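Local coordinates for putative sugar binding protein (Salmonella enterica subsp. enterica serovar Typhimurium, PDB 3KNZ) that probably binds a phosphosugar or related carbohydrate derivative through its two SIS-type domains, though its exact substrate is not established, at residues Glu29-Thr34 with Thr165-Met170. Sequence-based numbering, arbitrary orientation.
Sequences EMLTQT and TVLNLM
M30 lays its side chain alongside L167, the two running past each other in opposite directions. This joins the last part of the N-terminal helix 15-32 to helix 161-179 of the first SIS domain, an alpha/beta fold around a parallel sheet. The closest approach is M30 CB to L167 CD2, at 3.7 Å. L167 CD2 also lies 4.0 Å from SE of M30, a selenomethionine. The M30 chain is extended as far as SE and then bends (chi3 60°). The bend brings M30 CE to N168, 3.9 Å from N168 OD1; the two side chains cross at about a right angle. L31 adds a looser contact, CD2 to L167 CD1 at 4.3 Å. Both leucines also touch F199 of helix 185-215, and F327 of helix 326-339 packs on L167. No hydrogen bond links the two segments. The polar end of N168 is satisfied nearby: OD1 accepts from R35, just past the first segment, and ND2 donates to the carbonyl of L146. These two bonds hold the amide beside the M30 methyl. Within 29-34, E29 O accepts from both N and OG1 of T32, which reach it from the same face of its carbonyl plane. The hydrogen bond from T32 OG1 to E29 O is 3.0 Å long.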
loop_
_atom_site.group_PDB
_atom_site.type_symbol
_atom_site.label_atom_id
_atom_site.label_comp_id
_atom_site.label_asym_id
_atom_site.label_seq_id
_atom_site.Cartn_x
_atom_site.Cartn_y
_atom_site.Cartn_z
ATOM N N GLU A 29 -12.840 -28.762 -6.117
ATOM C CA GLU A 29 -14.299 -28.727 -6.019
ATOM C C GLU A 29 -14.869 -27.413 -6.544
ATOM O O GLU A 29 -15.885 -27.407 -7.232
ATOM C CB GLU A 29 -14.742 -28.933 -4.569
ATOM C CG GLU A 29 -14.538 -30.355 -4.067
ATOM C CD GLU A 29 -14.616 -30.471 -2.553
ATOM O OE1 GLU A 29 -14.555 -29.425 -1.870
ATOM O OE2 GLU A 29 -14.708 -31.613 -2.048
HETATM N N MSE A 30 -14.212 -26.302 -6.231
HETATM C CA MSE A 30 -14.696 -24.990 -6.658
HETATM C C MSE A 30 -14.750 -24.842 -8.172
HETATM O O MSE A 30 -15.592 -24.106 -8.684
HETATM C CB MSE A 30 -13.848 -23.871 -6.052
HETATM C CG MSE A 30 -14.068 -23.687 -4.566
HETATM SE SE MSE A 30 -13.071 -22.190 -3.866
HETATM C CE MSE A 30 -13.836 -20.746 -4.921
ATOM N N LEU A 31 -13.858 -25.536 -8.879
ATOM C CA LEU A 31 -13.827 -25.477 -10.340
ATOM C C LEU A 31 -15.062 -26.094 -10.987
ATOM O O LEU A 31 -15.447 -25.701 -12.085
ATOM C CB LEU A 31 -12.605 -26.213 -10.891
ATOM C CG LEU A 31 -11.232 -25.659 -10.538
ATOM C CD1 LEU A 31 -10.156 -26.514 -11.200
ATOM C CD2 LEU A 31 -11.139 -24.212 -10.982
ATOM N N THR A 32 -15.679 -27.058 -10.315
ATOM C CA THR A 32 -16.824 -27.763 -10.880
ATOM C C THR A 32 -18.173 -27.236 -10.375
ATOM O O THR A 32 -19.219 -27.731 -10.789
ATOM C CB THR A 32 -16.717 -29.272 -10.583
ATOM O OG1 THR A 32 -16.917 -29.503 -9.182
ATOM C CG2 THR A 32 -15.335 -29.795 -10.998
ATOM N N GLN A 33 -18.151 -26.237 -9.492
ATOM C CA GLN A 33 -19.388 -25.657 -8.958
ATOM C C GLN A 33 -20.004 -24.662 -9.937
ATOM O O GLN A 33 -19.288 -23.871 -10.555
ATOM C CB GLN A 33 -19.125 -24.919 -7.637
ATOM C CG GLN A 33 -18.691 -25.791 -6.459
ATOM C CD GLN A 33 -18.349 -24.971 -5.209
ATOM O OE1 GLN A 33 -18.425 -23.741 -5.213
ATOM N NE2 GLN A 33 -17.973 -25.655 -4.138
ATOM N N THR A 34 -21.326 -24.708 -10.086
ATOM C CA THR A 34 -22.028 -23.729 -10.911
ATOM C C THR A 34 -22.220 -22.529 -10.001
ATOM O O THR A 34 -22.788 -22.637 -8.911
ATOM C CB THR A 34 -23.397 -24.215 -11.386
ATOM O OG1 THR A 34 -24.214 -24.491 -10.244
ATOM C CG2 THR A 34 -23.259 -25.469 -12.254
ATOM N N THR A 165 -10.068 -17.448 -1.699
ATOM C CA THR A 165 -10.443 -16.072 -2.028
ATOM C C THR A 165 -9.853 -15.687 -3.367
ATOM O O THR A 165 -10.539 -15.100 -4.196
ATOM C CB THR A 165 -9.998 -15.076 -0.946
ATOM O OG1 THR A 165 -10.587 -15.452 0.303
ATOM C CG2 THR A 165 -10.425 -13.649 -1.298
ATOM N N VAL A 166 -8.589 -16.028 -3.577
ATOM C CA VAL A 166 -7.937 -15.732 -4.842
ATOM C C VAL A 166 -8.656 -16.474 -5.963
ATOM O O VAL A 166 -8.875 -15.914 -7.031
ATOM C CB VAL A 166 -6.433 -16.108 -4.834
ATOM C CG1 VAL A 166 -5.841 -16.002 -6.254
ATOM C CG2 VAL A 166 -5.662 -15.225 -3.829
ATOM N N LEU A 167 -9.040 -17.724 -5.723
ATOM C CA LEU A 167 -9.750 -18.482 -6.755
ATOM C C LEU A 167 -11.138 -17.887 -7.016
ATOM O O LEU A 167 -11.559 -17.761 -8.170
ATOM C CB LEU A 167 -9.856 -19.962 -6.386
ATOM C CG LEU A 167 -10.606 -20.816 -7.415
ATOM C CD1 LEU A 167 -10.019 -20.622 -8.809
ATOM C CD2 LEU A 167 -10.615 -22.295 -7.013
ATOM N N ASN A 168 -11.830 -17.514 -5.943
ATOM C CA ASN A 168 -13.157 -16.901 -6.040
ATOM C C ASN A 168 -13.090 -15.675 -6.961
ATOM O O ASN A 168 -13.865 -15.561 -7.909
ATOM C CB ASN A 168 -13.665 -16.498 -4.647
ATOM C CG ASN A 168 -15.177 -16.471 -4.555
ATOM O OD1 ASN A 168 -15.843 -17.436 -4.920
ATOM N ND2 ASN A 168 -15.723 -15.384 -4.024
ATOM N N LEU A 169 -12.146 -14.774 -6.689
ATOM C CA LEU A 169 -11.933 -13.573 -7.516
ATOM C C LEU A 169 -11.654 -13.897 -8.984
ATOM O O LEU A 169 -12.129 -13.200 -9.883
ATOM C CB LEU A 169 -10.764 -12.750 -6.970
ATOM C CG LEU A 169 -11.003 -11.908 -5.722
ATOM C CD1 LEU A 169 -9.704 -11.636 -4.987
ATOM C CD2 LEU A 169 -11.727 -10.603 -6.075
HETATM N N MSE A 170 -10.862 -14.941 -9.223
HETATM C CA MSE A 170 -10.518 -15.354 -10.592
HETATM C C MSE A 170 -11.721 -15.928 -11.335
HETATM O O MSE A 170 -11.875 -15.720 -12.546
HETATM C CB MSE A 170 -9.360 -16.355 -10.585
HETATM C CG MSE A 170 -8.016 -15.732 -10.222
HETATM SE SE MSE A 170 -6.583 -17.016 -10.211
HETATM C CE MSE A 170 -5.071 -15.804 -10.046
#